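Local coordinates for protein particle-associated glycoside hydrolase (Acinetobacter phage Fri1, PDB 6C72) that probably degrades the capsular polysaccharide of Acinetobacter baumannii as a trimeric phage tailspike, a glycosidase that opens the way for virus entry, at residues 130-135 and 148-153; 274-279 and 309-314; 375-380 and 399-404; 505-510 and 536-541; 514-519 and 527-532. All coordinates share one frame; numbering follows the deposited sequence.

Contact 1 of 5, residues 130-135 and 148-153; sequences LPKGHI and RGTFDS. With ZN (zinc ion), chain O; ZN (zinc ion), chain D.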
# COMPACT_ATOMS: atom_id res chain seq x y z
N LEU A 130 19.40 -20.76 21.18
CA LEU A 130 20.82 -21.06 21.08
C LEU A 130 21.61 -20.13 21.98
O LEU A 130 21.21 -18.99 22.20
CB LEU A 130 21.33 -20.90 19.64
CG LEU A 130 20.65 -21.80 18.62
CD1 LEU A 130 21.24 -21.61 17.24
CD2 LEU A 130 20.71 -23.26 19.07
N PRO A 131 22.71 -20.58 22.56
CA PRO A 131 23.55 -19.69 23.36
C PRO A 131 24.46 -18.87 22.45
O PRO A 131 24.47 -19.02 21.24
CB PRO A 131 24.36 -20.66 24.22
CG PRO A 131 24.57 -21.82 23.29
CD PRO A 131 23.28 -21.94 22.49
N LYS A 132 25.27 -18.03 23.06
CA LYS A 132 26.35 -17.39 22.31
C LYS A 132 27.39 -18.44 21.92
O LYS A 132 27.47 -19.53 22.50
CB LYS A 132 27.00 -16.29 23.15
CG LYS A 132 26.07 -15.12 23.44
CD LYS A 132 26.82 -13.95 24.01
CE LYS A 132 27.17 -14.18 25.45
NZ LYS A 132 28.07 -13.11 25.90
N GLY A 133 28.18 -18.11 20.91
CA GLY A 133 29.26 -18.96 20.45
C GLY A 133 29.09 -19.34 19.00
O GLY A 133 28.08 -19.06 18.35
N HIS A 134 30.14 -20.00 18.48
CA HIS A 134 30.09 -20.58 17.14
C HIS A 134 29.55 -22.00 17.26
O HIS A 134 29.98 -22.77 18.12
CB HIS A 134 31.47 -20.58 16.49
CG HIS A 134 31.95 -19.21 16.10
ND1 HIS A 134 31.88 -18.74 14.81
CD2 HIS A 134 32.45 -18.20 16.84
CE1 HIS A 134 32.36 -17.51 14.76
NE2 HIS A 134 32.70 -17.15 15.99
N ILE A 135 28.57 -22.32 16.41
CA ILE A 135 27.88 -23.60 16.44
C ILE A 135 27.92 -24.17 15.03
O ILE A 135 27.39 -23.56 14.10
CB ILE A 135 26.43 -23.44 16.93
CG1 ILE A 135 26.41 -22.78 18.31
CG2 ILE A 135 25.75 -24.79 16.99
CD1 ILE A 135 25.04 -22.39 18.78
N ARG A 148 16.40 -19.40 17.82
CA ARG A 148 16.71 -18.05 18.26
C ARG A 148 18.09 -18.02 18.91
O ARG A 148 18.38 -18.82 19.80
CB ARG A 148 15.64 -17.53 19.23
CG ARG A 148 15.83 -16.07 19.63
CD ARG A 148 14.68 -15.57 20.51
NE ARG A 148 14.64 -16.25 21.80
CZ ARG A 148 13.54 -16.40 22.54
NH1 ARG A 148 12.38 -15.92 22.12
NH2 ARG A 148 13.61 -17.04 23.70
N GLY A 149 18.93 -17.08 18.48
CA GLY A 149 20.24 -16.89 19.07
C GLY A 149 20.22 -15.87 20.20
O GLY A 149 19.17 -15.40 20.65
N THR A 150 21.42 -15.51 20.65
CA THR A 150 21.65 -14.61 21.77
C THR A 150 22.52 -13.46 21.29
O THR A 150 23.64 -13.69 20.83
CB THR A 150 22.32 -15.34 22.94
OG1 THR A 150 21.52 -16.45 23.37
CG2 THR A 150 22.57 -14.39 24.12
N PHE A 151 22.02 -12.24 21.40
CA PHE A 151 22.86 -11.08 21.10
C PHE A 151 24.06 -11.04 22.05
O PHE A 151 23.98 -11.43 23.22
CB PHE A 151 22.05 -9.77 21.23
CG PHE A 151 21.00 -9.59 20.15
CD1 PHE A 151 21.35 -9.35 18.84
CD2 PHE A 151 19.64 -9.66 20.47
CE1 PHE A 151 20.38 -9.19 17.86
CE2 PHE A 151 18.67 -9.51 19.51
CZ PHE A 151 19.03 -9.27 18.20
N ASP A 152 25.20 -10.58 21.52
CA ASP A 152 26.32 -10.33 22.39
C ASP A 152 26.00 -9.13 23.28
O ASP A 152 25.02 -8.41 23.07
CB ASP A 152 27.60 -10.13 21.58
CG ASP A 152 28.86 -10.57 22.35
OD1 ASP A 152 28.75 -10.86 23.57
OD2 ASP A 152 29.95 -10.67 21.75
N SER A 153 26.82 -8.94 24.31
CA SER A 153 26.55 -7.88 25.27
C SER A 153 26.60 -6.51 24.60
O SER A 153 27.39 -6.27 23.68
CB SER A 153 27.56 -7.96 26.40
OG SER A 153 28.86 -7.70 25.89
ZN ZN O . 31.01 -11.21 24.06
ZN ZN D . 33.55 -15.46 16.61
O HOH W 1 35.68 -15.21 16.84
O HOH W 2 33.31 -13.93 14.63
O HOH W 3 33.06 -15.21 18.52
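Thr150 turns OG1 beside its own backbone N (chi1 -58°), which faces the hydroxyl to Leu130 and leaves CG2 for Lys132. Lys132 runs out past Thr150 and bends at chi3 (-77°), and this bend brings NZ to Asp152. The two segments lie at a corner of the tailspike's parallel beta-helix, where the chain leaves strands 126-129 and 145-148. Leu130 N donates to Arg148 O at 2.6 Å in a nearly linear bond. Thr150 OG1 donates to Leu130 O at 2.8 Å, lying in the carbonyl plane. The hydroxyl therefore adds a side-chain tie next to this backbone bond. Lys132 CG packs on Thr150 CG2 at 3.6 Å, the two side chains crossing at about a right angle. Thr179, on a later strand, bonds both Pro131 O and Thr150 N and joins both segments. Arg148, Phe151 and Ser153 also pack against the second subunit. His134 takes no part in this contact and binds a separate zinc ion through NE2; its ND1 bonds His182. Asp152 OD1 has three neighbours: a zinc ion at 2.3 Å, Ser153 N at 2.8 Å, and Lys132 NZ, a weak salt-bridge bond at 3.3 Å.

Contact 2 of 5, residues 274-279 and 309-314; sequences LVYCHD and TDTVYN. With ZN (zinc ion), chain H.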
# COMPACT_ATOMS: atom_id res chain seq x y z
N LEU A 274 15.18 -15.46 -4.71
CA LEU A 274 13.82 -15.96 -4.73
C LEU A 274 13.65 -16.73 -6.02
O LEU A 274 13.81 -16.15 -7.11
CB LEU A 274 12.80 -14.82 -4.63
CG LEU A 274 12.96 -13.80 -3.50
CD1 LEU A 274 11.71 -12.94 -3.40
CD2 LEU A 274 13.23 -14.51 -2.19
N VAL A 275 13.30 -18.01 -5.92
CA VAL A 275 13.27 -18.91 -7.06
C VAL A 275 11.87 -19.45 -7.33
O VAL A 275 11.45 -19.55 -8.49
CB VAL A 275 14.27 -20.06 -6.86
CG1 VAL A 275 14.23 -21.03 -8.01
CG2 VAL A 275 15.67 -19.50 -6.67
N TYR A 276 11.11 -19.76 -6.28
CA TYR A 276 9.77 -20.33 -6.44
C TYR A 276 9.01 -20.05 -5.15
O TYR A 276 9.18 -20.78 -4.17
CB TYR A 276 9.85 -21.82 -6.75
CG TYR A 276 8.57 -22.55 -7.12
CD1 TYR A 276 7.33 -21.91 -7.16
CD2 TYR A 276 8.61 -23.92 -7.40
CE1 TYR A 276 6.18 -22.61 -7.49
CE2 TYR A 276 7.47 -24.63 -7.72
CZ TYR A 276 6.26 -23.98 -7.77
OH TYR A 276 5.13 -24.71 -8.10
N CYS A 277 8.20 -18.98 -5.15
CA CYS A 277 7.52 -18.52 -3.94
C CYS A 277 6.64 -17.34 -4.32
O CYS A 277 6.78 -16.75 -5.39
CB CYS A 277 8.50 -18.12 -2.84
SG CYS A 277 9.75 -16.88 -3.36
N HIS A 278 5.72 -17.00 -3.42
CA HIS A 278 4.95 -15.78 -3.61
C HIS A 278 4.63 -15.16 -2.25
O HIS A 278 4.75 -15.81 -1.21
CB HIS A 278 3.67 -16.00 -4.47
CG HIS A 278 2.62 -16.86 -3.83
ND1 HIS A 278 1.56 -16.33 -3.12
CD2 HIS A 278 2.43 -18.20 -3.84
CE1 HIS A 278 0.79 -17.31 -2.69
NE2 HIS A 278 1.29 -18.45 -3.12
N ASP A 279 4.28 -13.87 -2.30
CA ASP A 279 3.90 -13.07 -1.13
C ASP A 279 5.02 -13.06 -0.08
O ASP A 279 4.90 -13.60 1.02
CB ASP A 279 2.57 -13.55 -0.56
CG ASP A 279 1.38 -13.07 -1.39
OD1 ASP A 279 0.97 -13.76 -2.36
OD2 ASP A 279 0.86 -11.99 -1.07
N THR A 309 8.65 -25.37 -13.31
CA THR A 309 7.45 -24.74 -12.80
C THR A 309 7.75 -23.63 -11.81
O THR A 309 6.81 -23.12 -11.18
CB THR A 309 6.56 -25.77 -12.12
OG1 THR A 309 7.32 -26.45 -11.10
CG2 THR A 309 5.98 -26.76 -13.14
N ASP A 310 9.02 -23.26 -11.63
CA ASP A 310 9.36 -22.15 -10.76
C ASP A 310 8.61 -20.88 -11.15
O ASP A 310 8.50 -20.53 -12.33
CB ASP A 310 10.86 -21.86 -10.81
CG ASP A 310 11.70 -22.91 -10.14
OD1 ASP A 310 11.16 -23.80 -9.44
OD2 ASP A 310 12.93 -22.84 -10.33
N THR A 311 8.10 -20.17 -10.15
CA THR A 311 7.49 -18.87 -10.39
C THR A 311 7.62 -18.04 -9.12
O THR A 311 7.61 -18.59 -8.01
CB THR A 311 6.02 -19.01 -10.83
OG1 THR A 311 5.52 -17.72 -11.19
CG2 THR A 311 5.16 -19.59 -9.72
N VAL A 312 7.81 -16.73 -9.30
CA VAL A 312 7.92 -15.79 -8.18
C VAL A 312 7.04 -14.59 -8.46
O VAL A 312 7.12 -14.01 -9.54
CB VAL A 312 9.36 -15.34 -7.92
CG1 VAL A 312 9.36 -14.30 -6.81
CG2 VAL A 312 10.21 -16.53 -7.52
N TYR A 313 6.22 -14.21 -7.49
CA TYR A 313 5.37 -13.06 -7.66
C TYR A 313 4.93 -12.57 -6.29
O TYR A 313 5.06 -13.28 -5.30
CB TYR A 313 4.16 -13.38 -8.56
CG TYR A 313 3.35 -14.59 -8.16
CD1 TYR A 313 3.77 -15.88 -8.50
CD2 TYR A 313 2.16 -14.45 -7.44
CE1 TYR A 313 3.04 -16.98 -8.13
CE2 TYR A 313 1.42 -15.56 -7.07
CZ TYR A 313 1.87 -16.83 -7.42
OH TYR A 313 1.14 -17.94 -7.05
N ASN A 314 4.44 -11.32 -6.24
CA ASN A 314 3.98 -10.68 -5.01
C ASN A 314 5.13 -10.55 -4.00
O ASN A 314 5.17 -11.20 -2.96
CB ASN A 314 2.79 -11.45 -4.39
CG ASN A 314 1.63 -11.67 -5.39
OD1 ASN A 314 1.55 -11.01 -6.43
ND2 ASN A 314 0.69 -12.55 -5.04
ZN ZN H . 0.54 -20.31 -2.70
O HOH W 4 4.10 -23.30 -10.80
O HOH W 5 2.00 -21.56 -3.52
O HOH W 6 -1.18 -20.20 -4.17
O HOH W 7 -0.51 -22.36 -2.68
O HOH W 8 -0.41 -20.05 -0.64
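His278 and Tyr313 stand side by side and point the same way. Both place CG between the backbone N and the carbonyl carbon (chi1 67° and 52°). The shared chi1 sends both rings the same way, and their planes lie 2° apart. They are slid so far that they barely overlap. His278 CB sits over the middle of the Tyr313 ring, 3.5 Å from its centroid, a CH-pi contact. Tyr313 OH in turn sits over one face of the imidazole, near its rim. His278 ND1 donates to Asp279 OD1 at 2.7 Å, in the ring plane and on the anti lone pair. This bond fixes the ring rotation and leaves His278 NE2 for a zinc ion at 2.0 Å, which four waters also bind. The pair belongs to two successive rungs of the right-handed parallel beta-helix, where Cys277 N donates to Thr311 O and Asp279 N to Tyr313 O. Asn314 ND2 reaches the same Asp279 OD1 at 3.0 Å, from above the carboxylate plane. Asp279 OD2 bonds Asn352 of the third subunit. At the other end Tyr276 lays one ring face over Asp310 CA, a CH-pi contact of 4.0 Å to the centroid. Tyr276 OH bonds Asp250, and a water links it to Thr309 O. On the face opposite His278, Val312 CG2 touches Cys277 SG at 4.2 Å.

Contact 3 of 5, residues 375-380 and 399-404; sequences DNCEFD and TNNTLW. With ZN (zinc ion), chain K.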
# COMPACT_ATOMS: atom_id res chain seq x y z
N ASP A 375 9.21 3.33 -6.26
CA ASP A 375 8.65 4.53 -5.65
C ASP A 375 9.47 4.97 -4.44
O ASP A 375 9.76 4.15 -3.56
CB ASP A 375 7.19 4.28 -5.25
CG ASP A 375 6.56 5.49 -4.62
OD1 ASP A 375 6.10 6.37 -5.38
OD2 ASP A 375 6.51 5.55 -3.37
N ASN A 376 9.82 6.26 -4.41
CA ASN A 376 10.56 6.87 -3.30
C ASN A 376 11.87 6.13 -3.02
O ASN A 376 12.26 5.93 -1.87
CB ASN A 376 9.70 6.99 -2.05
CG ASN A 376 8.87 8.27 -2.05
OD1 ASN A 376 9.38 9.35 -1.74
ND2 ASN A 376 7.58 8.16 -2.40
N CYS A 377 12.54 5.72 -4.09
CA CYS A 377 13.83 5.05 -4.03
C CYS A 377 14.97 6.01 -4.40
O CYS A 377 14.77 7.03 -5.06
CB CYS A 377 13.84 3.84 -4.96
SG CYS A 377 12.69 2.56 -4.46
N GLU A 378 16.18 5.64 -3.98
CA GLU A 378 17.38 6.39 -4.30
C GLU A 378 18.32 5.53 -5.13
O GLU A 378 18.47 4.33 -4.89
CB GLU A 378 18.11 6.85 -3.04
CG GLU A 378 17.31 7.76 -2.13
CD GLU A 378 18.12 8.21 -0.93
OE1 GLU A 378 19.30 8.58 -1.12
OE2 GLU A 378 17.60 8.16 0.21
N PHE A 379 18.97 6.14 -6.13
CA PHE A 379 19.87 5.44 -7.03
C PHE A 379 21.20 6.18 -7.09
O PHE A 379 21.23 7.37 -7.42
CB PHE A 379 19.25 5.32 -8.42
CG PHE A 379 18.03 4.44 -8.46
CD1 PHE A 379 18.14 3.07 -8.69
CD2 PHE A 379 16.77 4.98 -8.26
CE1 PHE A 379 17.01 2.24 -8.73
CE2 PHE A 379 15.64 4.17 -8.30
CZ PHE A 379 15.77 2.79 -8.52
N ASP A 380 22.30 5.49 -6.74
CA ASP A 380 23.64 6.06 -6.89
C ASP A 380 24.11 6.07 -8.34
O ASP A 380 24.98 6.87 -8.69
CB ASP A 380 24.66 5.30 -6.04
CG ASP A 380 24.65 5.71 -4.59
OD1 ASP A 380 23.84 6.58 -4.22
OD2 ASP A 380 25.44 5.14 -3.81
N THR A 399 8.04 6.56 -9.72
CA THR A 399 7.56 7.78 -9.09
C THR A 399 8.42 8.19 -7.89
O THR A 399 8.87 7.34 -7.11
CB THR A 399 6.11 7.62 -8.63
OG1 THR A 399 5.97 6.40 -7.89
CG2 THR A 399 5.13 7.63 -9.82
N ASN A 400 8.65 9.50 -7.77
CA ASN A 400 9.23 10.08 -6.57
C ASN A 400 10.58 9.46 -6.23
O ASN A 400 10.91 9.30 -5.06
CB ASN A 400 8.28 9.95 -5.38
CG ASN A 400 6.96 10.64 -5.63
OD1 ASN A 400 5.89 10.02 -5.58
ND2 ASN A 400 7.02 11.94 -5.92
N ASN A 401 11.35 9.09 -7.23
CA ASN A 401 12.68 8.56 -7.02
C ASN A 401 13.71 9.63 -7.31
O ASN A 401 13.44 10.63 -7.99
CB ASN A 401 12.93 7.34 -7.91
CG ASN A 401 11.86 6.29 -7.76
OD1 ASN A 401 11.72 5.70 -6.69
ND2 ASN A 401 11.05 6.06 -8.84
N THR A 402 14.92 9.42 -6.81
CA THR A 402 16.04 10.31 -7.07
C THR A 402 17.15 9.50 -7.74
O THR A 402 17.51 8.42 -7.27
CB THR A 402 16.53 10.97 -5.77
OG1 THR A 402 15.50 11.82 -5.26
CG2 THR A 402 17.82 11.80 -5.98
N LEU A 403 17.64 9.99 -8.85
CA LEU A 403 18.85 9.46 -9.46
C LEU A 403 19.99 10.42 -9.09
O LEU A 403 20.07 11.53 -9.61
CB LEU A 403 18.69 9.28 -10.96
CG LEU A 403 18.01 7.96 -11.37
CD1 LEU A 403 16.51 7.92 -11.02
CD2 LEU A 403 18.21 7.65 -12.85
N TRP A 404 20.83 9.99 -8.14
CA TRP A 404 21.88 10.88 -7.66
C TRP A 404 22.99 11.08 -8.69
O TRP A 404 23.67 12.11 -8.67
CB TRP A 404 22.48 10.35 -6.35
CG TRP A 404 21.55 10.41 -5.16
CD1 TRP A 404 21.07 9.35 -4.42
CD2 TRP A 404 21.01 11.60 -4.55
NE1 TRP A 404 20.26 9.81 -3.40
CE2 TRP A 404 20.21 11.18 -3.46
CE3 TRP A 404 21.12 12.96 -4.83
CZ2 TRP A 404 19.52 12.08 -2.66
CZ3 TRP A 404 20.44 13.85 -4.03
CH2 TRP A 404 19.65 13.41 -2.96
ZN ZN K . 20.93 8.90 0.19
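Two neighbouring rungs of the parallel beta-helix meet here, stacked in register from Asp375 on Thr399 to Phe379 on Leu403. Asn376 and Asn400 form the corner, both with positive phi and psi, and their side chains lie side by side with amide planes 24° apart. Asn401 fills the gap that the turn leaves in the backbone ladder. Asn401 OD1 takes the N-H of Cys377 at 2.7 Å on a lone pair, in the carbonyl plane, while ND2 bonds Val374 O. Beyond the corner the ladder resumes with Thr402 N to Cys377 O and Phe379 N to Thr402 O. Before it, Thr399 OG1 donates to the anti lone pair of Asp375 OD1 at 2.5 Å. Asn376 ND2 holds the other oxygen, OD2, from above the carboxylate plane. Phe379 CD2 packs on Leu403 CD1 at 4.0 Å, and the phenyl ring stacks on Phe355 of the preceding rung. Thr402 OG1 and Asn376 OD1 bond the second subunit, at Pro342 and Thr343. Thr402 CG2 lies over the centre of a Trp404 ring face. At that ring's edge Trp404 NE1 donates at 2.8 Å to Glu378 OE1, the oxygen that also binds a zinc ion at 2.1 Å.

Contact 4 of 5, residues 505-510 and 536-541; sequences VPLRSG and SDNSTT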
# COMPACT_ATOMS: atom_id res chain seq x y z
N VAL A 505 -26.90 14.51 -47.21
CA VAL A 505 -26.71 15.58 -46.23
C VAL A 505 -27.99 15.72 -45.41
O VAL A 505 -29.09 15.49 -45.93
CB VAL A 505 -26.33 16.91 -46.91
CG1 VAL A 505 -24.99 16.78 -47.63
CG2 VAL A 505 -27.41 17.33 -47.89
N PRO A 506 -27.90 16.09 -44.14
CA PRO A 506 -29.10 16.20 -43.31
C PRO A 506 -29.88 17.47 -43.63
O PRO A 506 -29.40 18.38 -44.31
CB PRO A 506 -28.54 16.25 -41.88
CG PRO A 506 -27.19 16.83 -42.04
CD PRO A 506 -26.67 16.38 -43.38
N LEU A 507 -31.11 17.52 -43.12
CA LEU A 507 -31.90 18.73 -43.20
C LEU A 507 -31.37 19.78 -42.23
O LEU A 507 -30.44 19.52 -41.45
CB LEU A 507 -33.37 18.43 -42.91
CG LEU A 507 -34.11 17.64 -43.99
CD1 LEU A 507 -35.41 17.08 -43.45
CD2 LEU A 507 -34.36 18.55 -45.18
N ARG A 508 -31.95 20.98 -42.29
CA ARG A 508 -31.68 22.05 -41.32
C ARG A 508 -30.18 22.27 -41.14
O ARG A 508 -29.68 22.36 -40.02
CB ARG A 508 -32.32 21.75 -39.97
CG ARG A 508 -33.75 21.27 -40.02
CD ARG A 508 -34.24 21.04 -38.61
NE ARG A 508 -35.60 20.52 -38.53
CZ ARG A 508 -36.24 20.33 -37.38
NH1 ARG A 508 -35.65 20.61 -36.23
NH2 ARG A 508 -37.47 19.85 -37.39
N SER A 509 -29.44 22.30 -42.24
CA SER A 509 -27.99 22.36 -42.12
C SER A 509 -27.42 22.93 -43.40
O SER A 509 -28.06 22.90 -44.45
CB SER A 509 -27.38 20.97 -41.84
OG SER A 509 -27.56 20.06 -42.91
N GLY A 510 -26.24 23.52 -43.28
CA GLY A 510 -25.42 23.90 -44.42
C GLY A 510 -24.21 22.99 -44.46
O GLY A 510 -23.61 22.71 -43.42
N SER A 536 -30.12 23.58 -46.42
CA SER A 536 -31.49 23.09 -46.35
C SER A 536 -32.17 23.63 -45.11
O SER A 536 -31.55 23.77 -44.05
CB SER A 536 -31.53 21.56 -46.30
OG SER A 536 -30.84 21.02 -47.40
N ASP A 537 -33.47 23.89 -45.23
CA ASP A 537 -34.29 24.08 -44.04
C ASP A 537 -34.93 22.74 -43.69
O ASP A 537 -34.33 21.69 -43.95
CB ASP A 537 -35.33 25.17 -44.27
CG ASP A 537 -36.22 24.90 -45.47
OD1 ASP A 537 -36.29 23.74 -45.93
OD2 ASP A 537 -36.85 25.86 -45.95
N ASN A 538 -36.17 22.74 -43.18
CA ASN A 538 -36.77 21.47 -42.75
C ASN A 538 -37.21 20.59 -43.92
O ASN A 538 -37.63 19.45 -43.67
CB ASN A 538 -37.96 21.72 -41.83
CG ASN A 538 -38.35 20.47 -41.04
OD1 ASN A 538 -37.49 19.75 -40.51
ND2 ASN A 538 -39.65 20.16 -41.01
N SER A 539 -37.14 21.06 -45.16
CA SER A 539 -37.59 20.22 -46.26
C SER A 539 -36.93 20.55 -47.60
O SER A 539 -36.82 19.68 -48.45
CB SER A 539 -39.10 20.34 -46.42
OG SER A 539 -39.44 21.63 -46.89
N THR A 540 -36.50 21.80 -47.79
CA THR A 540 -36.05 22.29 -49.09
C THR A 540 -34.54 22.49 -49.12
O THR A 540 -33.94 22.90 -48.13
CB THR A 540 -36.74 23.62 -49.41
OG1 THR A 540 -38.15 23.44 -49.29
CG2 THR A 540 -36.43 24.04 -50.83
N THR A 541 -33.95 22.25 -50.30
CA THR A 541 -32.51 22.20 -50.46
C THR A 541 -32.05 22.97 -51.69
O THR A 541 -32.66 22.84 -52.76
CB THR A 541 -32.06 20.74 -50.57
OG1 THR A 541 -32.27 20.09 -49.31
CG2 THR A 541 -30.62 20.64 -50.97
O HOH W 9 -28.47 20.38 -46.09
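Pro506 O shares a water with Ser536 OG across the contact; the water donates to Pro506 O and Ser509 O and accepts from the serine hydroxyl. Leu507 then reaches over to the backbone of the turn at 537-539. Leu507 CD2 lies 3.4 Å from Asp537 O and Leu507 CD1 3.3 Å from Asn538 O, so the branched end straddles two successive carbonyls. Arg508 comes next, with positive phi and psi. Arg508 N donates to Asp537 O at 3.0 Å, well above the carbonyl plane. Its side chain runs extended from CG to NE beside Asn538. Arg508 NE at 2.8 Å and Arg508 NH2 at 3.1 Å both bond Asn538 OD1, a side-on grip on one atom. The oxygen lies in the guanidinium plane, but both nitrogens meet it from one face of the amide, and the two planes are 60° apart. Asn538 ND2 is hydrogen-bonded to Thr522 OG1 of the third subunit. Ser509 O accepts from Ser536 N at 2.9 Å. Asp537 OD1 shapes the turn itself by accepting from Ser539 N and Thr540 N, while OD2 forms a salt bridge with Lys527 of the third subunit. This is an Asx turn widened to an Asx motif, at the link between strands 528-536 and 541-550 of an antiparallel sheet.

Contact 5 of 5, residues 514-519 and 527-532; sequences TITGAD and KAYVEL. With ZN (zinc ion), chain L.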
# COMPACT_ATOMS: atom_id res chain seq x y z
N THR A 514 -15.72 18.75 -49.84
CA THR A 514 -14.49 18.95 -50.59
C THR A 514 -14.03 17.62 -51.17
O THR A 514 -13.89 16.65 -50.44
CB THR A 514 -13.39 19.55 -49.72
OG1 THR A 514 -13.86 20.77 -49.15
CG2 THR A 514 -12.15 19.83 -50.55
N ILE A 515 -13.82 17.59 -52.48
CA ILE A 515 -13.45 16.38 -53.19
C ILE A 515 -12.10 16.64 -53.82
O ILE A 515 -11.93 17.63 -54.54
CB ILE A 515 -14.49 16.03 -54.28
CG1 ILE A 515 -15.90 16.07 -53.71
CG2 ILE A 515 -14.22 14.64 -54.84
CD1 ILE A 515 -16.97 16.13 -54.78
N THR A 516 -11.13 15.76 -53.56
CA THR A 516 -9.81 15.95 -54.14
C THR A 516 -9.17 14.59 -54.39
O THR A 516 -9.59 13.57 -53.82
CB THR A 516 -8.94 16.85 -53.24
OG1 THR A 516 -7.72 17.17 -53.92
CG2 THR A 516 -8.62 16.17 -51.94
N GLY A 517 -8.19 14.56 -55.28
CA GLY A 517 -7.50 13.31 -55.57
C GLY A 517 -6.41 12.99 -54.55
O GLY A 517 -5.82 13.87 -53.93
N ALA A 518 -6.16 11.69 -54.38
CA ALA A 518 -5.06 11.20 -53.55
C ALA A 518 -4.59 9.89 -54.16
O ALA A 518 -4.51 8.85 -53.51
CB ALA A 518 -5.49 11.04 -52.10
N ASP A 519 -4.23 9.94 -55.44
CA ASP A 519 -4.05 8.74 -56.24
C ASP A 519 -2.60 8.31 -56.25
O ASP A 519 -1.69 9.14 -56.34
CB ASP A 519 -4.55 9.02 -57.66
CG ASP A 519 -4.97 7.76 -58.39
OD1 ASP A 519 -4.15 6.82 -58.46
OD2 ASP A 519 -6.12 7.73 -58.89
N LYS A 527 -6.92 14.14 -60.57
CA LYS A 527 -6.57 15.52 -60.28
C LYS A 527 -7.87 16.31 -60.17
O LYS A 527 -8.54 16.54 -61.18
CB LYS A 527 -5.67 16.14 -61.35
CG LYS A 527 -4.20 15.75 -61.26
CD LYS A 527 -3.90 14.68 -62.26
CE LYS A 527 -2.45 14.23 -62.22
NZ LYS A 527 -2.36 13.08 -63.18
N ALA A 528 -8.19 16.74 -58.96
CA ALA A 528 -9.43 17.46 -58.74
C ALA A 528 -9.35 18.15 -57.39
O ALA A 528 -8.70 17.66 -56.46
CB ALA A 528 -10.64 16.53 -58.77
N TYR A 529 -9.97 19.32 -57.32
CA TYR A 529 -10.27 19.99 -56.05
C TYR A 529 -11.59 20.71 -56.29
O TYR A 529 -11.63 21.77 -56.93
CB TYR A 529 -9.16 20.93 -55.61
CG TYR A 529 -9.29 21.33 -54.15
CD1 TYR A 529 -10.34 22.14 -53.73
CD2 TYR A 529 -8.34 20.93 -53.21
CE1 TYR A 529 -10.47 22.52 -52.40
CE2 TYR A 529 -8.45 21.32 -51.87
CZ TYR A 529 -9.52 22.11 -51.47
OH TYR A 529 -9.65 22.49 -50.15
N VAL A 530 -12.67 20.10 -55.83
CA VAL A 530 -14.03 20.54 -56.11
C VAL A 530 -14.73 20.78 -54.79
O VAL A 530 -14.65 19.95 -53.88
CB VAL A 530 -14.78 19.49 -56.95
CG1 VAL A 530 -16.25 19.84 -57.08
CG2 VAL A 530 -14.12 19.34 -58.30
N GLU A 531 -15.38 21.93 -54.66
CA GLU A 531 -16.18 22.25 -53.49
C GLU A 531 -17.65 22.25 -53.87
O GLU A 531 -18.05 22.92 -54.83
CB GLU A 531 -15.76 23.60 -52.89
CG GLU A 531 -14.36 23.57 -52.27
CD GLU A 531 -13.86 24.93 -51.81
OE1 GLU A 531 -14.34 25.97 -52.33
OE2 GLU A 531 -13.01 24.98 -50.90
N LEU A 532 -18.44 21.47 -53.15
CA LEU A 532 -19.89 21.43 -53.31
C LEU A 532 -20.53 21.97 -52.04
O LEU A 532 -20.08 21.66 -50.93
CB LEU A 532 -20.38 20.01 -53.61
CG LEU A 532 -19.78 19.25 -54.80
CD1 LEU A 532 -20.48 17.93 -54.99
CD2 LEU A 532 -19.83 20.07 -56.09
ZN ZN L . -5.51 5.03 -59.22
O HOH W 10 -12.01 22.93 -49.16
O HOH W 11 -5.07 3.43 -57.61
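Ile515 and Val530 hold the two strands together with a pair of backbone bonds, N to O each way at 2.9 Å. Next along, Thr516 OG1, anti to the backbone N at chi1 -172°, donates to Ala528 O at 2.8 Å, nearly in line with the carbonyl. Gly517 N adds a weak bond to the same Ala528 O, so one carbonyl has two donors near the loop end of the hairpin. On the face with Thr514, Thr516 and Tyr529, Thr514 CG2 meets the tyrosine ring obliquely at 3.6 Å from Tyr529 CZ. A water joins Thr514 OG1, Tyr529 OH and Glu531 OE2. On the other face Ile515 CD1 packs on Leu532 CD1 at 4.0 Å. Further out, Glu531 OE1 bonds Asn546 and its OE2 forms a salt bridge with Lys512. Phe533 of the second subunit meets the Tyr529 ring edge-to-face, and Asn535 of that subunit bonds Ala528 N and Gly517 O. Past the strand end, Asp519 OD1 binds a zinc ion at 2.4 Å, in a site completed by Thr521, Ser573 and Asn575. The antiparallel hairpin thus has an apolar face toward strands 556-561 and 564-569, and a mixed face of hydroxyls, a carboxylate and an aromatic ring, part of which meets the second subunit, with the metal ligand carried just beyond its paired end.

How the contacts relate
From the N terminus, contact 1 joins 130-135 to 148-153, just after strands 126-129 and 145-148, and closes a short loop early in the beta-helix. Contact 2 follows and closes a longer loop across rungs 274-279 and 309-314, its centre about 32 Å from that of contact 1. Contact 3 then joins 375-380 to 399-404, about 26 Å from contact 2 between centres. These three lie in series along one solenoid. Contacts 4 and 5 belong to the C-terminal domain, more than 50 Å from the other three between centres. Contact 5 is nested inside the loop closed by contact 4: both use strand 509-517, one at each end. Contacts 1, 3 and 5 touch the second subunit; contacts 2 and 4 touch the third.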